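Local coordinates for protein SusD homolog (PDB 3FDH) that probably binds glycans at the outer-membrane surface, as a SusD/RagB-family protein that would serve their uptake by the bacterium, at residues Arg90-Gln95 against Asp106-Met111; Ala112-Ala117 against Ala170-Glu175; Ser163-Ala168 against Lys196-Leu201; Leu201-Thr206 against Met339-Glu344; Lys229-Thr232 against Gln237-Phe240. All blocks are in the same frame, centred on the assembly; numbering follows the deposited sequence. Where two conformers were deposited one is given.

Contact 1 of 5, residues Arg90-Gln95 against Asp106-Met111; sequences RIIIDQ and DVTRGM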
# COMPACT_ATOMS: atom_id res chain seq x y z
N ARG A 90 -3.70 1.11 21.32
CA ARG A 90 -4.30 2.01 22.29
C ARG A 90 -4.07 1.51 23.70
O ARG A 90 -3.93 2.29 24.63
CB ARG A 90 -5.78 2.25 22.01
CG ARG A 90 -5.96 3.18 20.84
CD ARG A 90 -7.40 3.29 20.44
NE ARG A 90 -7.63 4.40 19.52
CZ ARG A 90 -8.78 4.62 18.88
NH1 ARG A 90 -9.78 3.78 19.00
NH2 ARG A 90 -8.90 5.69 18.11
N ILE A 91 -4.00 0.19 23.82
CA ILE A 91 -3.72 -0.43 25.13
C ILE A 91 -2.28 -0.06 25.52
O ILE A 91 -2.00 0.30 26.65
CB ILE A 91 -3.93 -1.96 25.12
CG1 ILE A 91 -5.44 -2.27 25.10
CG2 ILE A 91 -3.30 -2.60 26.34
CD1 ILE A 91 -5.79 -3.72 24.76
N ILE A 92 -1.39 -0.09 24.54
CA ILE A 92 0.01 0.26 24.79
C ILE A 92 0.08 1.71 25.26
O ILE A 92 0.77 2.07 26.22
CB ILE A 92 0.87 0.14 23.53
CG1 ILE A 92 1.00 -1.34 23.08
CG2 ILE A 92 2.23 0.75 23.79
CD1 ILE A 92 1.72 -1.56 21.71
N ILE A 93 -0.69 2.54 24.57
CA ILE A 93 -0.63 3.99 24.80
C ILE A 93 -1.08 4.27 26.21
O ILE A 93 -0.48 5.07 26.92
CB ILE A 93 -1.47 4.78 23.78
CG1 ILE A 93 -0.89 4.59 22.37
CG2 ILE A 93 -1.53 6.24 24.22
CD1 ILE A 93 -1.70 5.17 21.25
N ASP A 94 -2.10 3.54 26.63
CA ASP A 94 -2.60 3.68 28.00
C ASP A 94 -1.63 3.10 29.01
O ASP A 94 -1.34 3.71 30.02
CB ASP A 94 -3.97 3.03 28.19
CG ASP A 94 -5.10 3.84 27.57
OD1 ASP A 94 -4.85 4.99 27.12
OD2 ASP A 94 -6.23 3.32 27.55
N GLN A 95 -1.12 1.92 28.71
CA GLN A 95 -0.18 1.27 29.64
C GLN A 95 1.08 2.10 29.83
O GLN A 95 1.69 2.07 30.90
CB GLN A 95 0.19 -0.14 29.20
CG GLN A 95 -0.95 -1.12 29.39
CD GLN A 95 -0.58 -2.56 29.07
OE1 GLN A 95 0.57 -2.90 28.79
NE2 GLN A 95 -1.57 -3.41 29.08
N ASP A 106 8.14 5.94 27.01
CA ASP A 106 7.63 6.98 26.10
C ASP A 106 7.95 6.71 24.65
O ASP A 106 7.14 7.02 23.77
CB ASP A 106 8.16 8.37 26.51
CG ASP A 106 7.62 8.81 27.85
OD1 ASP A 106 6.40 8.68 28.08
OD2 ASP A 106 8.41 9.31 28.67
N VAL A 107 9.10 6.10 24.42
CA VAL A 107 9.53 5.77 23.06
C VAL A 107 8.63 4.66 22.49
O VAL A 107 8.14 4.76 21.38
CB VAL A 107 11.03 5.45 22.96
CG1 VAL A 107 11.33 4.77 21.61
CG2 VAL A 107 11.84 6.77 23.11
N THR A 108 8.38 3.65 23.30
CA THR A 108 7.49 2.55 22.93
C THR A 108 6.10 3.11 22.69
O THR A 108 5.39 2.71 21.78
CB THR A 108 7.43 1.47 24.06
OG1 THR A 108 8.70 0.81 24.13
CG2 THR A 108 6.37 0.46 23.77
N ARG A 109 5.78 4.12 23.48
CA ARG A 109 4.48 4.76 23.40
C ARG A 109 4.31 5.45 22.05
O ARG A 109 3.26 5.39 21.41
CB ARG A 109 4.29 5.77 24.54
CG ARG A 109 2.87 6.25 24.67
CD ARG A 109 2.72 7.29 25.76
NE ARG A 109 1.35 7.29 26.26
CZ ARG A 109 0.85 8.20 27.08
NH1 ARG A 109 1.58 9.21 27.50
NH2 ARG A 109 -0.40 8.09 27.50
N GLY A 110 5.39 6.10 21.65
CA GLY A 110 5.42 6.83 20.40
C GLY A 110 5.30 5.88 19.23
O GLY A 110 4.61 6.14 18.24
N MSE A 111 5.98 4.75 19.33
CA MSE A 111 5.91 3.77 18.24
C MSE A 111 4.46 3.31 18.08
O MSE A 111 3.95 3.14 16.95
CB MSE A 111 6.82 2.57 18.52
CG MSE A 111 8.28 2.93 18.67
SE MSE A 111 9.36 1.44 19.24
CE MSE A 111 11.08 2.31 19.30
O HOH W 1 -3.38 7.09 27.55

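Contact 2 of 5, residues Ala112-Ala117 against Ala170-Glu175; sequences AEVMAA and ANLQKE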
# COMPACT_ATOMS: atom_id res chain seq x y z
N ALA A 112 3.82 3.06 19.21
CA ALA A 112 2.42 2.62 19.26
C ALA A 112 1.49 3.69 18.70
O ALA A 112 0.49 3.37 18.06
CB ALA A 112 2.00 2.24 20.70
N GLU A 113 1.85 4.95 18.91
CA GLU A 113 1.04 6.08 18.44
C GLU A 113 1.11 6.14 16.92
O GLU A 113 0.11 6.38 16.24
CB GLU A 113 1.49 7.40 19.08
CG GLU A 113 0.95 7.51 20.51
CD GLU A 113 1.63 8.56 21.40
OE1 GLU A 113 2.78 8.94 21.12
OE2 GLU A 113 1.01 8.95 22.42
N VAL A 114 2.28 5.83 16.40
CA VAL A 114 2.47 5.76 14.95
C VAL A 114 1.63 4.59 14.37
O VAL A 114 0.98 4.69 13.33
CB VAL A 114 3.97 5.61 14.57
CG1 VAL A 114 4.14 5.29 13.03
CG2 VAL A 114 4.75 6.88 14.96
N MSE A 115 1.62 3.46 15.07
CA MSE A 115 0.85 2.33 14.55
C MSE A 115 -0.62 2.61 14.66
O MSE A 115 -1.41 2.12 13.85
CB MSE A 115 1.17 1.01 15.26
CG MSE A 115 2.58 0.50 15.10
SE MSE A 115 2.73 -0.24 13.34
CE MSE A 115 3.55 1.17 12.37
N ALA A 116 -0.99 3.40 15.65
CA ALA A 116 -2.42 3.73 15.86
C ALA A 116 -2.87 4.60 14.68
O ALA A 116 -3.93 4.42 14.10
CB ALA A 116 -2.64 4.45 17.18
N ALA A 117 -2.00 5.55 14.33
CA ALA A 117 -2.27 6.47 13.25
C ALA A 117 -2.42 5.70 11.96
O ALA A 117 -3.31 5.94 11.16
CB ALA A 117 -1.14 7.51 13.11
N ALA A 170 6.64 13.74 19.50
CA ALA A 170 7.10 14.24 20.78
C ALA A 170 7.66 13.10 21.63
O ALA A 170 8.76 13.17 22.18
CB ALA A 170 5.97 14.94 21.52
N ASN A 171 6.89 12.03 21.71
CA ASN A 171 7.26 10.91 22.57
C ASN A 171 8.51 10.17 22.10
O ASN A 171 9.30 9.69 22.89
CB ASN A 171 6.08 9.94 22.76
CG ASN A 171 5.09 10.44 23.75
OD1 ASN A 171 5.47 11.05 24.75
ND2 ASN A 171 3.80 10.19 23.50
N LEU A 172 8.68 10.13 20.79
CA LEU A 172 9.78 9.37 20.20
C LEU A 172 11.11 10.01 20.51
O LEU A 172 12.17 9.40 20.34
CB LEU A 172 9.64 9.24 18.68
CG LEU A 172 8.61 8.25 18.10
CD1 LEU A 172 8.36 8.51 16.59
CD2 LEU A 172 9.04 6.76 18.37
N GLN A 173 11.05 11.23 21.02
CA GLN A 173 12.26 11.98 21.33
C GLN A 173 12.63 11.88 22.78
O GLN A 173 13.56 12.52 23.23
CB GLN A 173 12.13 13.44 20.93
CG GLN A 173 11.90 13.59 19.43
CD GLN A 173 11.78 15.02 18.99
OE1 GLN A 173 12.76 15.75 18.96
NE2 GLN A 173 10.58 15.42 18.59
N LYS A 174 11.88 11.05 23.49
CA LYS A 174 12.13 10.84 24.93
C LYS A 174 12.85 9.53 25.17
O LYS A 174 13.75 9.18 24.42
CB LYS A 174 10.82 10.87 25.70
CG LYS A 174 10.03 12.16 25.46
CD LYS A 174 8.72 12.17 26.20
CE LYS A 174 7.89 13.40 25.85
NZ LYS A 174 6.46 13.27 26.22
N GLU A 175 12.41 8.81 26.19
CA GLU A 175 13.03 7.52 26.54
C GLU A 175 12.09 6.39 26.90
O GLU A 175 10.90 6.55 27.10
CB GLU A 175 13.87 7.69 27.78
CG GLU A 175 14.65 8.97 27.84
CD GLU A 175 16.07 8.83 27.38
OE1 GLU A 175 16.29 8.39 26.22
OE2 GLU A 175 16.96 9.19 28.19

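Contact 3 of 5, residues Ser163-Ala168 against Lys196-Leu201; sequences SYLDDA and KFAYGL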
# COMPACT_ATOMS: atom_id res chain seq x y z
N SER A 163 -3.09 13.81 15.05
CA SER A 163 -2.89 14.00 16.48
C SER A 163 -2.01 12.90 17.04
O SER A 163 -1.10 13.15 17.83
CB SER A 163 -4.24 14.07 17.17
OG SER A 163 -4.09 14.20 18.58
N TYR A 164 -2.27 11.68 16.60
CA TYR A 164 -1.43 10.56 17.00
C TYR A 164 0.01 10.76 16.56
O TYR A 164 0.96 10.44 17.29
CB TYR A 164 -1.94 9.22 16.48
CG TYR A 164 -2.97 8.55 17.37
CD1 TYR A 164 -2.77 8.42 18.72
CD2 TYR A 164 -4.12 7.97 16.83
CE1 TYR A 164 -3.71 7.79 19.52
CE2 TYR A 164 -5.06 7.33 17.62
CZ TYR A 164 -4.85 7.25 18.96
OH TYR A 164 -5.80 6.62 19.75
N LEU A 165 0.18 11.30 15.36
CA LEU A 165 1.52 11.47 14.78
C LEU A 165 2.25 12.58 15.53
O LEU A 165 3.43 12.47 15.85
CB LEU A 165 1.47 11.76 13.27
CG LEU A 165 1.05 10.56 12.40
CD1 LEU A 165 0.89 10.93 10.92
CD2 LEU A 165 2.05 9.39 12.59
N ASP A 166 1.51 13.61 15.90
CA ASP A 166 2.13 14.71 16.64
C ASP A 166 2.56 14.21 18.01
O ASP A 166 3.64 14.53 18.50
CB ASP A 166 1.20 15.90 16.75
CG ASP A 166 1.06 16.65 15.44
OD1 ASP A 166 1.95 16.54 14.57
OD2 ASP A 166 0.03 17.34 15.31
N ASP A 167 1.72 13.37 18.60
CA ASP A 167 2.02 12.80 19.93
C ASP A 167 3.28 11.98 19.80
O ASP A 167 4.20 12.05 20.60
CB ASP A 167 0.92 11.88 20.42
CG ASP A 167 -0.34 12.62 20.84
OD1 ASP A 167 -0.30 13.86 20.97
OD2 ASP A 167 -1.38 11.95 21.05
N ALA A 168 3.27 11.15 18.76
CA ALA A 168 4.41 10.29 18.45
C ALA A 168 5.72 11.07 18.29
O ALA A 168 6.78 10.69 18.80
CB ALA A 168 4.13 9.49 17.17
N LYS A 196 11.45 9.64 11.58
CA LYS A 196 11.44 9.85 10.11
C LYS A 196 10.18 9.26 9.47
O LYS A 196 9.59 9.84 8.56
CB LYS A 196 12.67 9.25 9.45
CG LYS A 196 13.91 10.01 9.71
CD LYS A 196 15.08 9.37 9.02
CE LYS A 196 16.32 10.19 9.18
NZ LYS A 196 17.50 9.40 8.72
N PHE A 197 9.82 8.09 9.96
CA PHE A 197 8.62 7.36 9.51
C PHE A 197 7.39 8.22 9.84
O PHE A 197 6.51 8.44 9.00
CB PHE A 197 8.58 5.96 10.16
CG PHE A 197 7.38 5.11 9.82
CD1 PHE A 197 6.71 5.22 8.60
CD2 PHE A 197 6.99 4.10 10.70
CE1 PHE A 197 5.59 4.41 8.31
CE2 PHE A 197 5.90 3.28 10.41
CZ PHE A 197 5.24 3.41 9.20
N ALA A 198 7.35 8.77 11.05
CA ALA A 198 6.18 9.62 11.43
C ALA A 198 6.02 10.83 10.48
O ALA A 198 4.93 11.18 10.06
CB ALA A 198 6.30 10.11 12.88
N TYR A 199 7.13 11.45 10.13
CA TYR A 199 7.11 12.61 9.20
C TYR A 199 6.73 12.18 7.82
O TYR A 199 6.10 12.92 7.07
CB TYR A 199 8.44 13.37 9.16
CG TYR A 199 8.54 14.36 10.28
CD1 TYR A 199 7.73 15.50 10.30
CD2 TYR A 199 9.41 14.16 11.33
CE1 TYR A 199 7.78 16.39 11.33
CE2 TYR A 199 9.50 15.08 12.37
CZ TYR A 199 8.68 16.18 12.36
OH TYR A 199 8.77 17.08 13.40
N GLY A 200 7.13 10.97 7.48
CA GLY A 200 6.83 10.41 6.15
C GLY A 200 5.36 10.24 6.06
O GLY A 200 4.74 10.57 5.01
N LEU A 201 4.77 9.82 7.18
CA LEU A 201 3.29 9.59 7.21
C LEU A 201 2.54 10.93 7.17
O LEU A 201 1.48 11.07 6.55
CB LEU A 201 2.88 8.73 8.41
CG LEU A 201 3.28 7.25 8.38
CD1 LEU A 201 2.90 6.58 9.72
CD2 LEU A 201 2.64 6.53 7.21

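Contact 4 of 5, residues Leu201-Thr206 against Met339-Glu344; sequences LKARYT and MFLKAE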
# COMPACT_ATOMS: atom_id res chain seq x y z
N LEU A 201 4.77 9.82 7.18
CA LEU A 201 3.29 9.59 7.21
C LEU A 201 2.54 10.93 7.17
O LEU A 201 1.48 11.07 6.55
CB LEU A 201 2.88 8.73 8.41
CG LEU A 201 3.28 7.25 8.38
CD1 LEU A 201 2.90 6.58 9.72
CD2 LEU A 201 2.64 6.53 7.21
N LYS A 202 3.11 11.93 7.83
CA LYS A 202 2.53 13.26 7.75
C LYS A 202 2.52 13.74 6.31
O LYS A 202 1.61 14.41 5.88
CB LYS A 202 3.24 14.28 8.67
CG LYS A 202 2.85 14.07 10.15
CD LYS A 202 3.24 15.19 11.09
CE LYS A 202 2.30 16.34 10.95
NZ LYS A 202 2.50 17.36 11.99
N ALA A 203 3.52 13.38 5.55
CA ALA A 203 3.56 13.78 4.15
C ALA A 203 2.47 13.03 3.40
O ALA A 203 1.67 13.62 2.66
CB ALA A 203 4.92 13.52 3.54
N ARG A 204 2.42 11.72 3.60
CA ARG A 204 1.43 10.89 2.90
C ARG A 204 0.03 11.39 3.15
O ARG A 204 -0.80 11.52 2.24
CB ARG A 204 1.52 9.42 3.36
CG ARG A 204 0.35 8.54 2.90
CD ARG A 204 0.43 7.13 3.52
NE ARG A 204 1.39 6.21 2.87
CZ ARG A 204 1.50 4.93 3.21
NH1 ARG A 204 0.74 4.43 4.17
NH2 ARG A 204 2.32 4.14 2.56
N TYR A 205 -0.23 11.71 4.40
CA TYR A 205 -1.60 12.06 4.83
C TYR A 205 -1.97 13.50 4.51
O TYR A 205 -3.14 13.81 4.31
CB TYR A 205 -1.83 11.78 6.32
CG TYR A 205 -1.58 10.33 6.71
CD1 TYR A 205 -2.01 9.27 5.91
CD2 TYR A 205 -0.98 10.02 7.92
CE1 TYR A 205 -1.77 7.95 6.30
CE2 TYR A 205 -0.77 8.71 8.33
CZ TYR A 205 -1.14 7.68 7.52
OH TYR A 205 -0.89 6.39 7.95
N THR A 206 -0.96 14.36 4.43
CA THR A 206 -1.19 15.74 4.02
C THR A 206 -1.62 15.75 2.55
O THR A 206 -2.62 16.39 2.16
CB THR A 206 0.04 16.64 4.27
OG1 THR A 206 0.30 16.66 5.69
CG2 THR A 206 -0.21 18.08 3.75
N MSE A 339 9.63 9.86 -2.21
CA MSE A 339 10.24 10.69 -3.28
C MSE A 339 9.21 11.07 -4.32
O MSE A 339 9.34 12.13 -4.96
CB MSE A 339 11.46 10.01 -3.92
CG MSE A 339 12.65 9.83 -2.95
SE MSE A 339 13.30 11.49 -2.18
CE MSE A 339 12.37 11.61 -0.61
N PHE A 340 8.20 10.22 -4.47
CA PHE A 340 7.09 10.48 -5.38
C PHE A 340 6.18 11.54 -4.79
O PHE A 340 5.53 12.32 -5.50
CB PHE A 340 6.31 9.21 -5.74
CG PHE A 340 6.97 8.35 -6.78
CD1 PHE A 340 7.11 8.81 -8.09
CD2 PHE A 340 7.42 7.09 -6.46
CE1 PHE A 340 7.73 8.04 -9.07
CE2 PHE A 340 8.06 6.32 -7.44
CZ PHE A 340 8.18 6.80 -8.75
N LEU A 341 6.14 11.58 -3.46
CA LEU A 341 5.36 12.61 -2.78
C LEU A 341 6.05 13.93 -2.97
O LEU A 341 5.44 14.97 -3.22
CB LEU A 341 5.15 12.29 -1.30
CG LEU A 341 4.05 11.29 -0.97
CD1 LEU A 341 4.18 10.70 0.45
CD2 LEU A 341 2.73 11.99 -1.19
N LYS A 342 7.35 13.88 -2.83
CA LYS A 342 8.19 15.09 -2.98
C LYS A 342 8.05 15.66 -4.40
O LYS A 342 7.84 16.84 -4.62
CB LYS A 342 9.64 14.73 -2.76
CG LYS A 342 10.61 15.95 -2.77
CD LYS A 342 12.02 15.57 -2.40
CE LYS A 342 12.93 16.76 -2.53
NZ LYS A 342 14.35 16.49 -2.09
N ALA A 343 8.16 14.76 -5.36
CA ALA A 343 8.00 15.10 -6.79
C ALA A 343 6.58 15.64 -7.08
O ALA A 343 6.42 16.64 -7.80
CB ALA A 343 8.32 13.87 -7.68
N GLU A 344 5.58 15.00 -6.52
CA GLU A 344 4.20 15.42 -6.76
C GLU A 344 3.99 16.84 -6.18
O GLU A 344 3.34 17.73 -6.77
CB GLU A 344 3.18 14.49 -6.13
CG GLU A 344 1.79 14.97 -6.39
CD GLU A 344 0.73 14.13 -5.80
OE1 GLU A 344 1.09 13.14 -5.08
OE2 GLU A 344 -0.45 14.44 -6.15

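Contact 5 of 5, residues Lys229-Thr232 against Gln237-Phe240; sequences KSFT and QAAF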
# COMPACT_ATOMS: atom_id res chain seq x y z
N LYS A 229 12.33 15.80 6.63
CA LYS A 229 12.55 15.27 7.97
C LYS A 229 12.28 13.77 8.04
O LYS A 229 12.21 13.18 9.12
CB LYS A 229 11.68 16.03 8.97
CG LYS A 229 12.12 17.49 9.16
CD LYS A 229 11.23 18.25 10.14
CE LYS A 229 11.73 19.69 10.37
NZ LYS A 229 11.74 20.55 9.15
N SER A 230 12.15 13.17 6.86
CA SER A 230 11.88 11.76 6.76
C SER A 230 13.04 10.96 6.18
O SER A 230 14.19 11.33 6.32
CB SER A 230 10.61 11.56 5.96
OG SER A 230 10.16 10.22 6.01
N PHE A 231 12.70 9.85 5.53
CA PHE A 231 13.69 8.91 4.98
C PHE A 231 14.71 9.58 4.08
O PHE A 231 14.35 10.33 3.20
CB PHE A 231 13.03 7.79 4.18
CG PHE A 231 11.78 7.19 4.82
CD1 PHE A 231 11.78 6.84 6.18
CD2 PHE A 231 10.71 6.82 4.04
CE1 PHE A 231 10.68 6.25 6.77
CE2 PHE A 231 9.57 6.21 4.62
CZ PHE A 231 9.58 5.92 6.02
N THR A 232 15.98 9.25 4.29
CA THR A 232 17.09 9.82 3.53
C THR A 232 17.53 8.85 2.43
O THR A 232 18.26 9.22 1.51
CB THR A 232 18.31 10.10 4.42
OG1 THR A 232 18.85 8.87 4.89
CG2 THR A 232 17.94 10.95 5.62
N GLN A 237 13.71 3.37 5.15
CA GLN A 237 12.27 3.15 4.90
C GLN A 237 11.68 2.18 5.89
O GLN A 237 12.37 1.41 6.52
CB GLN A 237 12.00 2.75 3.45
CG GLN A 237 12.31 1.28 3.15
CD GLN A 237 12.39 0.96 1.70
OE1 GLN A 237 11.92 1.73 0.86
NE2 GLN A 237 13.04 -0.17 1.38
N ALA A 238 10.36 2.29 6.05
CA ALA A 238 9.61 1.48 7.02
C ALA A 238 9.27 0.12 6.42
O ALA A 238 8.26 -0.04 5.73
CB ALA A 238 8.40 2.19 7.46
N ALA A 239 10.17 -0.81 6.68
CA ALA A 239 10.10 -2.15 6.14
C ALA A 239 10.04 -3.18 7.24
O ALA A 239 10.83 -3.19 8.14
CB ALA A 239 11.31 -2.42 5.27
N PHE A 240 9.07 -4.05 7.09
CA PHE A 240 8.90 -5.20 7.97
C PHE A 240 9.63 -6.26 7.18
O PHE A 240 9.09 -6.79 6.20
CB PHE A 240 7.43 -5.53 8.12
CG PHE A 240 7.15 -6.67 9.03
CD1 PHE A 240 7.27 -6.54 10.39
CD2 PHE A 240 6.70 -7.88 8.52
CE1 PHE A 240 7.00 -7.58 11.25
CE2 PHE A 240 6.42 -8.95 9.37
CZ PHE A 240 6.59 -8.79 10.75

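Contact 1 of 5, residues Arg90-Gln95 against Asp106-Met111
An antiparallel helical hairpin, part of the mostly helical SusD fold related to TPR proteins, is pinned here by R109 of helix 106-127 to I93 in the last turn of helix 76-95. The backbones come closest at the same pair, I93 CA lying 5.4 Å from R109 CA. CG of R109 stands opposite its backbone N (chi1 -168°) and the chain runs extended from there to NE, bringing the guanidinium to the carbonyl end of the facing helix. One oxygen, I93 O, takes two donors of that group: R109 NE at 3.0 Å and R109 NH2 at 3.1 Å, a weaker bond; sharing the acceptor leaves the NE bond bent, 136° at the hydrogen. The oxygen sits near the guanidinium edge but 23° out of its plane. A positive group at this C-terminal turn is likely to be favoured by the helix dipole. The I93 CG2 methyl also packs against the guanidinium end of R109, 3.7 Å from NE, where the two side chains cross at about a right angle. The preceding residue on each helix adds a methyl contact, I92 CG2 to T108 CG2 at 4.2 Å; T108 OG1 is hydrogen-bonded to D176. Helix 21-37 covers I92 through S21, I24 and L25. The acidic D94 completes the polar rim through a water that donates to D94 OD1 at 2.6 Å and lies in the guanidinium plane, where it accepts weakly from R109 NH2.

Contact 2 of 5, residues Ala112-Ala117 against Ala170-Glu175
Helix 106-127 passes the end of helix 154-171 at some distance, E113 CA and N171 CA being 8.9 Å apart, and the chain then leaves the second helix through a type I turn from N171 to K174. E113 and N171 bridge the gap with their side chains. The bond from N171 ND2 to E113 OE1 is 2.9 Å long and nearly straight, 170° at the hydrogen; it reaches the syn lone pair of the carboxylate, on the side of the other oxygen. The acceptor lies in the amide plane, and the carboxylate and amide planes are turned only 20° from each other although the side chains themselves cross at about a right angle. Beyond CG the E113 chain is extended, which carries its carboxylate out to the amide. The other half of that amide is held too: K174 NZ donates to N171 OD1 at 2.8 Å, so the amide relays between a buried carboxylate and a lysine and its rotation is fixed at both ends. Replacing N171 by a leucine would probably leave the buried E113 carboxylate without its amide donor and K174 without its acceptor in the turn. Beside this polar link V114 CG2 meets L172 CD1 at 4.3 Å, a light apolar contact. Just past the turn, E175 is tied to helix 106-127 by backbone hydrogen bonds with D106 and V107. V114 and L172 also rest on W194 of helix 191-208, V114 touches F197 there, and A112 and E113 also touch I93 of helix 76-95.

Contact 3 of 5, residues Ser163-Ala168 against Lys196-Leu201
L165 is directed toward the facing helix and meets L201 with the two side chains crossed at about a right angle, so that each branch of L165 finds a different part of its partner. Its CD1 lies 3.9 Å from L201 CB, near the root of the side chain, whereas CD2 extends to L201 CD1 at 4.1 Å. L165 holds CG opposite the carbonyl carbon (chi1 -71°), which carries its fork to L201, whose CB and CD1 receive it. The CD2 branch of L165 has a second neighbour one turn earlier, A198 CB at 4.3 Å, and its CD1 comes to 4.1 Å from the backbone oxygen A198 O. The small A198, directed toward the other helix, permits a close approach: its CA is 6.0 Å from L165 CA. These are the successive helices 154-171 and 191-208, antiparallel over these segments and joined through an apolar seam in the all-helical, TPR-related region of the SusD fold. No hydrogen bond crosses between the two segments. L201 is steadied within its own helix, where its CD1 sits 3.7 Å above one face of the F197 ring, offset toward the rim. L165 is packed further by A117 of helix 106-127 and by Y205 and K202 farther along helix 191-208. Polar groups lie at the margins: D166 OD1 forms a salt bridge with K202 NZ, and K196 NZ forms another with D236 OD2.

Contact 4 of 5, residues Leu201-Thr206 against Met339-Glu344
K202 O is gripped by two donors from a residue one turn on: T206 N, in the ordinary helical bond of 3.0 Å, and T206 OG1, at 2.6 Å, reaching it from the opposite face of the carbonyl plane. This doubled bond ties the T206 hydroxyl back to its own helix, on the side covered by V223 and Y226 of helix 216-228. The contact across the helices is apolar and rests on one side chain. L341 points toward the other helix and lays CD1 on its backbone: CD1 is 3.7 Å from R204 CA and 4.1 Å from A203 C. The same methyl touches two side-chain roots, A203 CB at 4.2 Å and R204 CB at 4.1 Å, so it settles between adjacent residues. With CG opposite the carbonyl carbon (chi1 -80°), L341 brings its CD1 branch onto the backbone of A203 and R204. R204 contributes only its base here; the rest of its chain leads away, bending at chi3, and the guanidinium makes a salt bridge through NH2 with E337, just before the segment 339-344. R204 CA and L341 CA are 7.1 Å apart. A leucine methyl seated on the backbone at A203 and R204 thus joins helices 191-208 and 335-348, far apart in sequence, within the mainly helical, TPR-related SusD fold.

Contact 5 of 5, residues Lys229-Thr232 against Gln237-Phe240
F231 leaves its loop with CB directed toward Q237, and its ring then lies flat over the backbone there. With CG opposite the carbonyl carbon (chi1 -44°), CG itself comes within 4.1 Å of Q237 CA. The rim atoms stay about equally far from it, CD1 at 3.9 Å and CE2 at 4.1 Å from Q237 CA, since that CA lies almost over the ring centre. This is a CH-pi contact, Q237 CA being 3.8 Å from the centroid and only 3° off the ring normal. At the tip CZ passes on to the next residue, 3.7 Å from A238 N in an oblique approach and 4.2 Å from A238 CB. The opposite ring face receives S230 OG, 3.6 Å above the plane and offset toward the rim; that hydroxyl is hydrogen-bonded to K196 O of helix 191-208. The ring is thus sandwiched between a neighbour in its own loop and the chain returning after a short connection. Were F231 an alanine, the CH-pi face would be gone, and Q237 CA and A238 would probably lose the surface they rest on. The Q237 side chain leads off elsewhere, its OE1 accepting from Y335 N at the start of helix 335-348. That helix meets F231 through Y335 and L338, F197 of helix 191-208 touches both F231 and A238, and strand 238-240, paired antiparallel with strand 330-331, lies alongside through A238.

From the N terminus, contact 1 comes first, closing the ten-residue connection between helices 76-95 and 106-127. Helix 106-127 continues into contact 2, which brings the end of helix 154-171 back across 52 residues. Contact 3 opens inside that span and closes after it, so contacts 2 and 3 cross, and helix 154-171 serves both. Helix 191-208 then links contacts 3 and 4, which share L201. Contact 4 closes a long excursion of 132 residues onto helix 335-348; contact 5 closes a short connection of four residues within this excursion, packed against helix 191-208. Together they fasten consecutive helices of the N-terminal part to a later helix.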